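Local coordinates for protein adenylate kinase (Schistosoma mansoni, PDB 3UMF) that catalyses the reversible transfer of a phosphate group between adenine nucleotides, interconverting ATP and AMP with two molecules of ADP, at residues A[36-41]-A[169-174]; A[43-48]-A[198-203]; A[116-121]-A[175-180]; A[133-138]-A[209-214]; A[137-142]-A[192-197]. One frame throughout, in Å; residues are numbered along the deposited sequence.

Contact 1 of 5, residues A[36-41]-A[169-174]; sequences GGPGSG and KRFRTF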
# COMPACT_ATOMS: atom_id res chain seq x y z
N GLY A 36 2.13 2.77 5.14
CA GLY A 36 3.12 3.70 5.65
C GLY A 36 2.70 5.14 5.43
O GLY A 36 2.39 5.55 4.31
N GLY A 37 2.71 5.92 6.51
CA GLY A 37 2.32 7.32 6.43
C GLY A 37 3.51 8.22 6.19
O GLY A 37 4.56 7.75 5.76
N PRO A 38 3.35 9.53 6.46
CA PRO A 38 4.43 10.51 6.29
C PRO A 38 5.64 10.14 7.15
O PRO A 38 5.47 9.84 8.33
CB PRO A 38 3.80 11.81 6.79
CG PRO A 38 2.31 11.60 6.65
CD PRO A 38 2.10 10.15 6.94
N GLY A 39 6.83 10.14 6.55
CA GLY A 39 8.04 9.82 7.28
C GLY A 39 8.40 8.34 7.34
O GLY A 39 9.46 7.98 7.84
N SER A 40 7.52 7.48 6.83
CA SER A 40 7.74 6.03 6.88
C SER A 40 8.84 5.56 5.95
O SER A 40 9.55 4.59 6.24
CB SER A 40 6.44 5.28 6.56
OG SER A 40 6.07 5.48 5.21
N GLY A 41 8.98 6.23 4.81
CA GLY A 41 9.93 5.84 3.79
C GLY A 41 9.53 4.56 3.07
O GLY A 41 10.39 3.83 2.57
N LYS A 169 -0.64 17.09 10.98
CA LYS A 169 -2.04 16.69 10.91
C LYS A 169 -2.28 15.55 9.93
O LYS A 169 -3.12 14.68 10.16
CB LYS A 169 -2.92 17.88 10.52
CG LYS A 169 -2.94 19.01 11.53
CD LYS A 169 -3.18 18.50 12.93
CE LYS A 169 -3.41 19.66 13.89
NZ LYS A 169 -2.81 19.38 15.22
N ARG A 170 -1.54 15.55 8.82
CA ARG A 170 -1.66 14.46 7.85
C ARG A 170 -1.17 13.15 8.45
O ARG A 170 -1.74 12.09 8.20
CB ARG A 170 -0.90 14.79 6.57
CG ARG A 170 -1.10 13.78 5.45
CD ARG A 170 -0.29 14.16 4.21
NE ARG A 170 -0.71 15.45 3.68
CZ ARG A 170 -0.06 16.11 2.73
NH1 ARG A 170 1.04 15.59 2.19
NH2 ARG A 170 -0.50 17.28 2.31
N PHE A 171 -0.11 13.24 9.25
CA PHE A 171 0.42 12.10 9.99
C PHE A 171 -0.62 11.55 10.97
O PHE A 171 -0.86 10.34 11.02
CB PHE A 171 1.70 12.50 10.74
CG PHE A 171 2.25 11.41 11.62
CD1 PHE A 171 3.20 10.53 11.14
CD2 PHE A 171 1.82 11.27 12.93
CE1 PHE A 171 3.71 9.52 11.94
CE2 PHE A 171 2.32 10.26 13.74
CZ PHE A 171 3.27 9.39 13.24
N ARG A 172 -1.22 12.44 11.75
CA ARG A 172 -2.18 12.03 12.77
C ARG A 172 -3.46 11.52 12.14
O ARG A 172 -4.07 10.57 12.64
CB ARG A 172 -2.48 13.19 13.72
CG ARG A 172 -1.28 13.66 14.52
CD ARG A 172 -1.66 14.80 15.46
NE ARG A 172 -0.51 15.26 16.24
CZ ARG A 172 -0.52 16.34 17.02
NH1 ARG A 172 -1.62 17.07 17.13
NH2 ARG A 172 0.58 16.68 17.69
N THR A 173 -3.88 12.14 11.04
CA THR A 173 -5.04 11.68 10.29
C THR A 173 -4.81 10.26 9.76
O THR A 173 -5.67 9.40 9.89
CB THR A 173 -5.41 12.63 9.13
OG1 THR A 173 -5.95 13.84 9.66
CG2 THR A 173 -6.44 11.99 8.21
N PHE A 174 -3.63 10.03 9.18
CA PHE A 174 -3.30 8.71 8.65
C PHE A 174 -3.22 7.66 9.76
O PHE A 174 -3.72 6.55 9.61
CB PHE A 174 -1.98 8.75 7.86
CG PHE A 174 -1.56 7.41 7.32
CD1 PHE A 174 -1.98 6.99 6.07
CD2 PHE A 174 -0.75 6.57 8.07
CE1 PHE A 174 -1.60 5.75 5.57
CE2 PHE A 174 -0.37 5.33 7.58
CZ PHE A 174 -0.79 4.92 6.33
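The carbonyl oxygen of G37 is gripped twice by its own loop while the CA of that residue rests on the ring of F174. S40 OG donates to G37 O over 2.8 Å, lying in the carbonyl plane, and S40 N adds a longer bond to the same oxygen, closing a type II beta turn from G37 to S40. This turn lies within the P-loop, GGPGSGK in sequence, which in adenylate kinases wraps the phosphates of a bound nucleotide. The loop meets helix 161-177 without a hydrogen bond. With CG of F174 swung opposite the backbone N (chi1 179°), the ring leaves the helix and slides beneath the G36-G37 peptide. G37 CA lies over one face, off-centre toward the rim, in a CH-pi contact of 3.7 Å to the ring centroid. Farther along that ring, CE2 comes within 3.3 Å of G37 N. P38 provides the other half of the contact, its CG reaching the helix backbone 3.9 Å from F171 CA. The carbonyl of P38 turns instead to the F171 ring, where P38 O sits at the edge, in plane, 3.7 Å from CD1. Behind these residues, F171 also packs on E143 and M146 of helix 143-150, and R149 from that helix binds G39 O, so the loop between strand 30-35 and helix 42-53 is flanked by two helices.

Contact 2 of 5, residues A[43-48]-A[198-203]; sequences GTQCEK and GTVDAI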
# COMPACT_ATOMS: atom_id res chain seq x y z
N GLY A 43 8.04 4.17 0.26
CA GLY A 43 8.29 4.24 -1.17
C GLY A 43 9.63 3.63 -1.54
O GLY A 43 9.72 2.83 -2.47
N THR A 44 10.67 4.02 -0.81
CA THR A 44 12.01 3.51 -1.05
C THR A 44 12.06 2.00 -0.83
O THR A 44 12.62 1.26 -1.64
CB THR A 44 13.04 4.21 -0.14
OG1 THR A 44 13.05 5.61 -0.41
CG2 THR A 44 14.43 3.64 -0.36
N GLN A 45 11.45 1.54 0.26
CA GLN A 45 11.46 0.12 0.59
C GLN A 45 10.76 -0.73 -0.47
O GLN A 45 11.24 -1.80 -0.82
CB GLN A 45 10.83 -0.10 1.97
CG GLN A 45 11.60 0.58 3.10
CD GLN A 45 13.02 0.06 3.24
OE1 GLN A 45 13.27 -1.13 3.04
NE2 GLN A 45 13.95 0.95 3.56
N CYS A 46 9.63 -0.25 -0.99
CA CYS A 46 8.91 -0.95 -2.05
C CYS A 46 9.75 -1.09 -3.32
O CYS A 46 9.72 -2.13 -3.98
CB CYS A 46 7.58 -0.26 -2.37
SG CYS A 46 6.28 -0.50 -1.14
N GLU A 47 10.48 -0.03 -3.66
CA GLU A 47 11.35 -0.06 -4.84
C GLU A 47 12.43 -1.11 -4.68
O GLU A 47 12.73 -1.85 -5.62
CB GLU A 47 12.00 1.31 -5.05
CG GLU A 47 11.05 2.40 -5.51
CD GLU A 47 11.71 3.76 -5.55
OE1 GLU A 47 12.93 3.84 -5.27
OE2 GLU A 47 11.01 4.75 -5.85
N LYS A 48 13.01 -1.17 -3.49
CA LYS A 48 14.10 -2.10 -3.23
C LYS A 48 13.61 -3.54 -3.20
O LYS A 48 14.31 -4.45 -3.64
CB LYS A 48 14.81 -1.73 -1.92
CG LYS A 48 15.27 -0.27 -1.89
CD LYS A 48 16.68 -0.13 -1.36
CE LYS A 48 16.78 -0.60 0.08
NZ LYS A 48 18.20 -0.69 0.50
N GLY A 198 15.03 3.49 11.79
CA GLY A 198 16.42 3.22 11.48
C GLY A 198 16.80 3.68 10.08
O GLY A 198 16.06 4.41 9.44
N THR A 199 17.96 3.24 9.61
CA THR A 199 18.43 3.59 8.27
C THR A 199 17.70 2.79 7.20
O THR A 199 17.02 1.81 7.50
CB THR A 199 19.94 3.33 8.12
OG1 THR A 199 20.19 1.92 8.23
CG2 THR A 199 20.72 4.08 9.19
N VAL A 200 17.85 3.21 5.94
CA VAL A 200 17.20 2.53 4.83
C VAL A 200 17.65 1.07 4.73
O VAL A 200 16.84 0.17 4.52
CB VAL A 200 17.45 3.27 3.49
CG1 VAL A 200 16.90 2.48 2.32
CG2 VAL A 200 16.83 4.66 3.53
N ASP A 201 18.96 0.85 4.89
CA ASP A 201 19.54 -0.49 4.83
C ASP A 201 19.11 -1.38 5.99
O ASP A 201 18.85 -2.57 5.80
CB ASP A 201 21.07 -0.41 4.78
CG ASP A 201 21.58 0.21 3.49
OD1 ASP A 201 21.02 -0.08 2.42
OD2 ASP A 201 22.56 0.99 3.56
N ALA A 202 19.04 -0.82 7.19
CA ALA A 202 18.63 -1.58 8.37
C ALA A 202 17.16 -1.99 8.28
O ALA A 202 16.79 -3.10 8.66
CB ALA A 202 18.88 -0.77 9.64
N ILE A 203 16.34 -1.08 7.76
CA ILE A 203 14.93 -1.36 7.56
C ILE A 203 14.74 -2.46 6.51
O ILE A 203 13.95 -3.38 6.70
CB ILE A 203 14.17 -0.09 7.11
CG1 ILE A 203 14.12 0.94 8.25
CG2 ILE A 203 12.75 -0.43 6.67
CD1 ILE A 203 13.74 2.33 7.78
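Q45 NE2 donates to V200 O over 3.1 Å, the one hydrogen bond between the two segments. It is fairly straight, 162° at the hydrogen, and it uses a lone pair of the carbonyl: the nitrogen approaches in the carbonyl plane, at a C=O...N angle of 118°, with the acceptor close to the amide plane of Q45. A second polar link lies nearer the surface, a long salt bridge of 3.5 Å between K48 NZ and D201 OD1; K48 also makes a cation-pi contact with F204. The receiving helix is secured at its start by T199, the N-cap residue, whose OG1 accepts from A202 N. Here helix 42-53, which follows the P-loop, meets the first turn of the final helix, 200-212, both lying on the same face of the parallel sheet of this Rossmann-like kinase fold; F139 of strand 135-140 touches Q45 and I203 alike. Around the polar pair the packing is apolar. V200 and Q45 lie alongside, head to tail, and V200 CG1, placed opposite the backbone N (chi1 174°), meets T44 CG2 at 3.8 Å. The same methyl is brushed by K48 CE, so the lysine's aliphatic part crosses the valine before its charge reaches D201. On the buried side, I203 CG2 sits 3.5 Å from Q45 CD, the isoleucine standing roughly perpendicular to the glutamine.

Contact 3 of 5, residues A[116-121]-A[175-180]; sequences YPRELD and NELTKP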
# COMPACT_ATOMS: atom_id res chain seq x y z
N TYR A 116 -2.20 0.27 0.36
CA TYR A 116 -3.51 -0.37 0.37
C TYR A 116 -3.47 -1.58 1.30
O TYR A 116 -2.46 -2.28 1.35
CB TYR A 116 -3.88 -0.83 -1.05
CG TYR A 116 -5.32 -1.26 -1.24
CD1 TYR A 116 -6.27 -0.37 -1.75
CD2 TYR A 116 -5.73 -2.55 -0.94
CE1 TYR A 116 -7.59 -0.76 -1.93
CE2 TYR A 116 -7.05 -2.95 -1.11
CZ TYR A 116 -7.97 -2.05 -1.61
OH TYR A 116 -9.28 -2.44 -1.79
N PRO A 117 -4.55 -1.81 2.07
CA PRO A 117 -5.75 -0.98 2.17
C PRO A 117 -5.60 0.10 3.24
O PRO A 117 -4.95 -0.13 4.26
CB PRO A 117 -6.82 -1.98 2.62
CG PRO A 117 -6.06 -2.93 3.48
CD PRO A 117 -4.67 -3.03 2.89
N ARG A 118 -6.19 1.26 3.02
CA ARG A 118 -6.13 2.34 4.00
C ARG A 118 -7.28 2.23 5.00
O ARG A 118 -7.21 2.78 6.10
CB ARG A 118 -6.15 3.70 3.30
CG ARG A 118 -4.96 3.95 2.39
CD ARG A 118 -5.07 5.27 1.65
NE ARG A 118 -5.04 6.42 2.55
CZ ARG A 118 -3.94 7.09 2.88
NH1 ARG A 118 -2.77 6.73 2.39
NH2 ARG A 118 -4.02 8.12 3.71
N GLU A 119 -8.33 1.51 4.62
CA GLU A 119 -9.50 1.33 5.48
C GLU A 119 -9.95 -0.14 5.50
O GLU A 119 -9.62 -0.91 4.60
CB GLU A 119 -10.64 2.26 5.05
CG GLU A 119 -10.28 3.74 5.12
CD GLU A 119 -11.39 4.65 4.62
OE1 GLU A 119 -12.55 4.47 5.05
OE2 GLU A 119 -11.09 5.55 3.81
N LEU A 120 -10.71 -0.51 6.53
CA LEU A 120 -11.08 -1.90 6.76
C LEU A 120 -11.92 -2.49 5.63
O LEU A 120 -11.74 -3.66 5.26
CB LEU A 120 -11.80 -2.05 8.10
CG LEU A 120 -12.05 -3.48 8.57
CD1 LEU A 120 -10.78 -4.30 8.45
CD2 LEU A 120 -12.56 -3.50 10.00
N ASP A 121 -12.85 -1.70 5.09
CA ASP A 121 -13.71 -2.18 4.01
C ASP A 121 -12.90 -2.56 2.77
O ASP A 121 -13.21 -3.53 2.09
CB ASP A 121 -14.79 -1.14 3.67
CG ASP A 121 -14.21 0.22 3.32
OD1 ASP A 121 -12.98 0.41 3.44
OD2 ASP A 121 -14.99 1.11 2.93
N ASN A 175 -2.57 8.01 10.87
CA ASN A 175 -2.42 7.11 12.00
C ASN A 175 -3.77 6.65 12.56
O ASN A 175 -3.97 5.47 12.83
CB ASN A 175 -1.58 7.77 13.10
CG ASN A 175 -1.40 6.89 14.32
OD1 ASN A 175 -0.53 6.01 14.35
ND2 ASN A 175 -2.20 7.13 15.36
N GLU A 176 -4.70 7.60 12.70
CA GLU A 176 -6.03 7.29 13.20
C GLU A 176 -6.86 6.52 12.17
O GLU A 176 -7.56 5.57 12.52
CB GLU A 176 -6.76 8.58 13.58
CG GLU A 176 -8.16 8.38 14.13
CD GLU A 176 -8.16 7.76 15.52
OE1 GLU A 176 -7.15 7.90 16.24
OE2 GLU A 176 -9.17 7.13 15.89
N LEU A 177 -6.78 6.94 10.92
CA LEU A 177 -7.55 6.33 9.85
C LEU A 177 -7.26 4.84 9.71
O LEU A 177 -8.18 4.05 9.49
CB LEU A 177 -7.25 7.04 8.52
CG LEU A 177 -8.02 6.56 7.29
CD1 LEU A 177 -9.49 6.97 7.39
CD2 LEU A 177 -7.40 7.09 6.00
N THR A 178 -6.00 4.46 9.85
CA THR A 178 -5.58 3.09 9.58
C THR A 178 -5.60 2.17 10.81
O THR A 178 -5.25 0.99 10.69
CB THR A 178 -4.18 3.03 8.93
OG1 THR A 178 -3.21 3.59 9.83
CG2 THR A 178 -4.16 3.82 7.62
N LYS A 179 -5.99 2.69 11.97
CA LYS A 179 -6.01 1.89 13.20
C LYS A 179 -6.85 0.60 13.12
O LYS A 179 -6.34 -0.47 13.45
CB LYS A 179 -6.43 2.73 14.41
CG LYS A 179 -5.29 3.48 15.09
CD LYS A 179 -5.81 4.28 16.27
CE LYS A 179 -4.70 5.09 16.92
NZ LYS A 179 -5.24 6.03 17.95
N PRO A 180 -8.12 0.70 12.69
CA PRO A 180 -8.88 -0.56 12.69
C PRO A 180 -8.43 -1.56 11.62
O PRO A 180 -8.61 -2.76 11.83
CB PRO A 180 -10.33 -0.11 12.43
CG PRO A 180 -10.21 1.22 11.78
CD PRO A 180 -8.97 1.85 12.33
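R118 and T178 bring two bends of the chain together, one entering helix 120-129 and the other between helices 161-177 and 179-186. The first bend belongs to the DGYPR sequence that is a signature of adenylate kinases and, in relatives, lies beside the nucleotide site. Y116 and P117 introduce it through a cis peptide bond, and the side chain of P117 rests on V181 of helix 179-186. At R118 the backbone turns its carbonyl toward the second bend: R118 O lies 3.6 Å from T178 CG2 and 3.7 Å from L177 O, so the oxygen faces a methyl and another acceptor without a hydrogen bond crossing between the segments. The backbone N of R118 is held from its own side, by the side-chain oxygen of Q122. The guanidinium of R118 comes obliquely to L177, with NH2 4.2 Å from CD2, and the R118 side chain also touches F174. E119, the N-cap residue of helix 120-129, stretches out past its CG. That CG is 4.0 Å from L177 CD1, and CD lies little farther from the same methyl. L120 starts the helix with its CB directed at the second segment; the side chain touches H184, while CD1 approaches P180 O at 4.3 Å. On the other side of this contact the methyl and hydroxyl of T178 divide their roles: chi1 of 62° puts OG1 between the backbone N and the carbonyl carbon, and from there it bonds to F174 O, one helical turn back.

Contact 4 of 5, residues A[133-138]-A[209-214]; sequences CLCVIN and HELQKF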
# COMPACT_ATOMS: atom_id res chain seq x y z
N CYS A 133 -4.88 -11.89 1.55
CA CYS A 133 -3.51 -11.41 1.51
C CYS A 133 -2.58 -12.39 2.22
O CYS A 133 -3.01 -13.16 3.08
CB CYS A 133 -3.39 -10.00 2.11
SG CYS A 133 -3.46 -9.92 3.90
N LEU A 134 -1.31 -12.36 1.85
CA LEU A 134 -0.31 -13.16 2.52
C LEU A 134 0.05 -12.51 3.85
O LEU A 134 0.07 -13.16 4.90
CB LEU A 134 0.94 -13.30 1.64
CG LEU A 134 2.16 -13.95 2.28
CD1 LEU A 134 1.88 -15.40 2.66
CD2 LEU A 134 3.35 -13.86 1.34
N CYS A 135 0.33 -11.21 3.80
CA CYS A 135 0.66 -10.44 5.00
C CYS A 135 0.53 -8.95 4.74
O CYS A 135 0.31 -8.53 3.60
CB CYS A 135 2.08 -10.77 5.48
SG CYS A 135 3.40 -10.31 4.32
N VAL A 136 0.67 -8.17 5.80
CA VAL A 136 0.69 -6.72 5.70
C VAL A 136 2.00 -6.21 6.28
O VAL A 136 2.39 -6.60 7.38
CB VAL A 136 -0.48 -6.10 6.50
CG1 VAL A 136 -0.44 -4.58 6.42
CG2 VAL A 136 -1.82 -6.63 5.98
N ILE A 137 2.70 -5.37 5.53
CA ILE A 137 3.89 -4.71 6.05
C ILE A 137 3.51 -3.31 6.50
O ILE A 137 3.10 -2.47 5.70
CB ILE A 137 5.01 -4.62 4.99
CG1 ILE A 137 5.28 -5.99 4.37
CG2 ILE A 137 6.28 -4.06 5.61
CD1 ILE A 137 6.35 -5.97 3.30
N ASN A 138 3.63 -3.07 7.80
CA ASN A 138 3.36 -1.76 8.35
C ASN A 138 4.67 -1.06 8.70
O ASN A 138 5.33 -1.42 9.68
CB ASN A 138 2.47 -1.88 9.60
CG ASN A 138 2.13 -0.53 10.21
OD1 ASN A 138 2.17 0.50 9.54
ND2 ASN A 138 1.78 -0.54 11.50
N HIS A 209 14.04 -10.23 6.57
CA HIS A 209 14.09 -11.23 7.63
C HIS A 209 12.69 -11.66 8.03
O HIS A 209 12.41 -12.84 8.22
CB HIS A 209 14.85 -10.69 8.85
CG HIS A 209 14.98 -11.68 9.97
ND1 HIS A 209 14.12 -11.70 11.04
CD2 HIS A 209 15.88 -12.67 10.18
CE1 HIS A 209 14.48 -12.67 11.87
NE2 HIS A 209 15.54 -13.27 11.37
N GLU A 210 11.79 -10.69 8.14
CA GLU A 210 10.41 -10.97 8.53
C GLU A 210 9.62 -11.65 7.41
O GLU A 210 8.82 -12.55 7.68
CB GLU A 210 9.71 -9.69 8.99
CG GLU A 210 10.33 -9.08 10.24
CD GLU A 210 10.34 -10.06 11.40
OE1 GLU A 210 9.28 -10.65 11.69
OE2 GLU A 210 11.41 -10.24 12.03
N LEU A 211 9.86 -11.25 6.17
CA LEU A 211 9.18 -11.85 5.01
C LEU A 211 9.49 -13.33 4.85
O LEU A 211 8.71 -14.08 4.27
CB LEU A 211 9.53 -11.10 3.73
CG LEU A 211 8.76 -9.80 3.46
CD1 LEU A 211 9.30 -9.11 2.22
CD2 LEU A 211 7.27 -10.10 3.30
N GLN A 212 10.64 -13.75 5.37
CA GLN A 212 11.04 -15.15 5.34
C GLN A 212 10.05 -16.01 6.11
O GLN A 212 9.76 -17.14 5.72
CB GLN A 212 12.44 -15.32 5.93
CG GLN A 212 13.52 -15.67 4.93
CD GLN A 212 14.90 -15.73 5.55
OE1 GLN A 212 15.08 -16.29 6.64
NE2 GLN A 212 15.88 -15.15 4.87
N LYS A 213 9.53 -15.46 7.20
CA LYS A 213 8.57 -16.17 8.04
C LYS A 213 7.26 -16.46 7.31
O LYS A 213 6.51 -17.36 7.70
CB LYS A 213 8.30 -15.38 9.33
CG LYS A 213 9.56 -15.06 10.13
CD LYS A 213 9.20 -14.29 11.40
CE LYS A 213 10.45 -13.76 12.10
NZ LYS A 213 10.10 -12.87 13.25
N PHE A 214 6.98 -15.70 6.26
CA PHE A 214 5.78 -15.94 5.46
C PHE A 214 6.12 -16.69 4.18
O PHE A 214 5.32 -16.73 3.24
CB PHE A 214 5.06 -14.62 5.15
CG PHE A 214 4.37 -14.02 6.35
CD1 PHE A 214 3.06 -14.35 6.65
CD2 PHE A 214 5.05 -13.14 7.18
CE1 PHE A 214 2.43 -13.80 7.76
CE2 PHE A 214 4.42 -12.59 8.29
CZ PHE A 214 3.11 -12.92 8.58
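C135, L134 and F214 form the tight part of this contact, the loose part being the polar flank of the helix. C135 CB stands almost squarely over the centre of the F214 ring, a CH-pi contact of 3.7 Å to the centroid, only 8° off the normal. With chi1 at 64°, SG is tucked between the backbone N and the carbonyl carbon and remains above the same face, 4.5 Å from the centroid; SG also lies 4.0 Å from L211 CD2. That methyl in turn touches I137 CD1 at 4.2 Å. Next to the cysteine, L134 lies antiparallel to the F214 side chain and is just as close, its CD1 3.7 Å from F214 O and 4.1 Å from F214 CB. On the solvent side, the helix carries its charges away from the strand. E210 OE1 pairs with K213 NZ at 2.8 Å, while its OE2 accepts from H209 ND1 and pairs with K206. I192 of the edge strand also touches F214. The arrangement is that of a three-layer alpha/beta fold of Rossmann type, in which the C-terminal helix folds back over the parallel sheet and F214, just past the end of that helix, covers the start of strand 135-140.

Contact 5 of 5, residues A[137-142]-A[192-197]; sequences INFDVS and ITIDAS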
# COMPACT_ATOMS: atom_id res chain seq x y z
N ILE A 137 2.70 -5.37 5.53
CA ILE A 137 3.89 -4.71 6.05
C ILE A 137 3.51 -3.31 6.50
O ILE A 137 3.10 -2.47 5.70
CB ILE A 137 5.01 -4.62 4.99
CG1 ILE A 137 5.28 -5.99 4.37
CG2 ILE A 137 6.28 -4.06 5.61
CD1 ILE A 137 6.35 -5.97 3.30
N ASN A 138 3.63 -3.07 7.80
CA ASN A 138 3.36 -1.76 8.35
C ASN A 138 4.67 -1.06 8.70
O ASN A 138 5.33 -1.42 9.68
CB ASN A 138 2.47 -1.88 9.60
CG ASN A 138 2.13 -0.53 10.21
OD1 ASN A 138 2.17 0.50 9.54
ND2 ASN A 138 1.78 -0.54 11.50
N PHE A 139 5.06 -0.08 7.89
CA PHE A 139 6.26 0.71 8.15
C PHE A 139 5.94 1.79 9.17
O PHE A 139 5.48 2.88 8.81
CB PHE A 139 6.80 1.32 6.86
CG PHE A 139 7.42 0.32 5.92
CD1 PHE A 139 8.66 -0.24 6.21
CD2 PHE A 139 6.78 -0.06 4.75
CE1 PHE A 139 9.23 -1.16 5.35
CE2 PHE A 139 7.35 -0.98 3.89
CZ PHE A 139 8.58 -1.53 4.19
N ASP A 140 6.21 1.49 10.43
CA ASP A 140 5.75 2.32 11.54
C ASP A 140 6.79 3.32 12.01
O ASP A 140 7.94 2.96 12.26
CB ASP A 140 5.34 1.41 12.71
CG ASP A 140 4.80 2.19 13.89
OD1 ASP A 140 3.93 3.07 13.69
OD2 ASP A 140 5.24 1.93 15.03
N VAL A 141 6.39 4.58 12.12
CA VAL A 141 7.22 5.60 12.75
C VAL A 141 6.40 6.43 13.73
O VAL A 141 5.20 6.63 13.54
CB VAL A 141 7.87 6.55 11.71
CG1 VAL A 141 8.90 5.80 10.88
CG2 VAL A 141 6.81 7.18 10.81
N SER A 142 7.04 6.89 14.80
CA SER A 142 6.39 7.76 15.77
C SER A 142 6.29 9.16 15.20
O SER A 142 6.95 9.48 14.21
CB SER A 142 7.19 7.78 17.08
OG SER A 142 8.44 8.43 16.88
N ILE A 192 3.32 -7.50 9.65
CA ILE A 192 4.73 -7.31 9.93
C ILE A 192 4.95 -5.85 10.31
O ILE A 192 4.93 -4.97 9.45
CB ILE A 192 5.60 -7.66 8.71
CG1 ILE A 192 5.45 -9.14 8.36
CG2 ILE A 192 7.06 -7.33 8.97
CD1 ILE A 192 6.19 -9.55 7.11
N THR A 193 5.14 -5.60 11.60
CA THR A 193 5.36 -4.24 12.07
C THR A 193 6.85 -3.92 12.00
O THR A 193 7.65 -4.48 12.75
CB THR A 193 4.83 -4.05 13.50
OG1 THR A 193 3.41 -4.28 13.50
CG2 THR A 193 5.10 -2.63 13.99
N ILE A 194 7.21 -3.02 11.09
CA ILE A 194 8.61 -2.65 10.93
C ILE A 194 8.89 -1.33 11.63
O ILE A 194 8.17 -0.35 11.43
CB ILE A 194 9.00 -2.53 9.43
CG1 ILE A 194 8.81 -3.87 8.72
CG2 ILE A 194 10.45 -2.07 9.29
CD1 ILE A 194 9.75 -4.97 9.21
N ASP A 195 9.91 -1.32 12.48
CA ASP A 195 10.38 -0.08 13.08
C ASP A 195 11.17 0.67 12.01
O ASP A 195 12.30 0.31 11.69
CB ASP A 195 11.27 -0.38 14.29
CG ASP A 195 11.77 0.87 15.00
OD1 ASP A 195 11.55 2.00 14.50
OD2 ASP A 195 12.42 0.73 16.05
N ALA A 196 10.56 1.72 11.45
CA ALA A 196 11.17 2.43 10.33
C ALA A 196 11.94 3.68 10.78
O ALA A 196 12.16 4.60 9.98
CB ALA A 196 10.11 2.79 9.29
N SER A 197 12.36 3.70 12.04
CA SER A 197 13.14 4.82 12.56
C SER A 197 14.63 4.67 12.26
O SER A 197 15.40 5.61 12.43
CB SER A 197 12.94 4.96 14.07
OG SER A 197 13.52 3.87 14.77
O HOH W 1 1.83 -2.42 13.21
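I192, N138, I194, D140 and A196 alternate in a chain of backbone hydrogen bonds that joins two parallel strands at the edge of the five-stranded sheet of this Rossmann-like fold. N138 uses both its polar backbone atoms: its N donates to I192 O over 2.8 Å, while its O accepts from I194 N. Two residues on, D140 repeats the pattern, its N bonding to I194 O and its O receiving A196 N over 3.0 Å. The strand axes are turned by 25°, and the CA atoms of paired residues draw slightly apart toward D140 and D195. On one face I137, F139, I192 and I194 form an apolar surface. I137 CG2 and I194 CG1 lie side by side at 4.0 Å, and F139 CD1 is equally far from I194 CB, its ring pointing the same way as the isoleucine. Beyond the strand ends, V141 CG1 packs 3.6 Å from A196 CB. In the next shell, V207 of helix 200-212 touches both F139 and I194, K42 of helix 42-53 also covers F139, and R149 donates to A196 O. Between the strands the chain makes a crossover through helices 143-150, 161-177 and 179-186. The second face carries N138, T193, D140 and D195, with I182 against N138. At the end of the last strand, D195 forms an Asx turn: OD1 accepts S197 OG at 2.7 Å and S197 N at 3.1 Å, both approaching from the same face of the carboxylate.

Overall arrangement
Contacts 1, 2 and 5 gather around the P-loop end of the sheet: contact 1 includes the loop, contact 2 the helix after it, and contact 5 the strand ends beside it. Contact 5 has its centre about 11 Å from the centres of both others and touches each: S40 CB lies 3.4 Å from F139 O, and I203 CD1 lies 3.5 Å from A196 O. Contact 4 shares I137 and N138 with contact 5 and takes the same sheet to its other end, about 21 Å from contact 1 between centres. Contact 3 continues contact 1 along helix 161-177, where F174 CD1 meets R118 NH2 at 3.3 Å, thus joining the P-loop wall to the DGYPR bend.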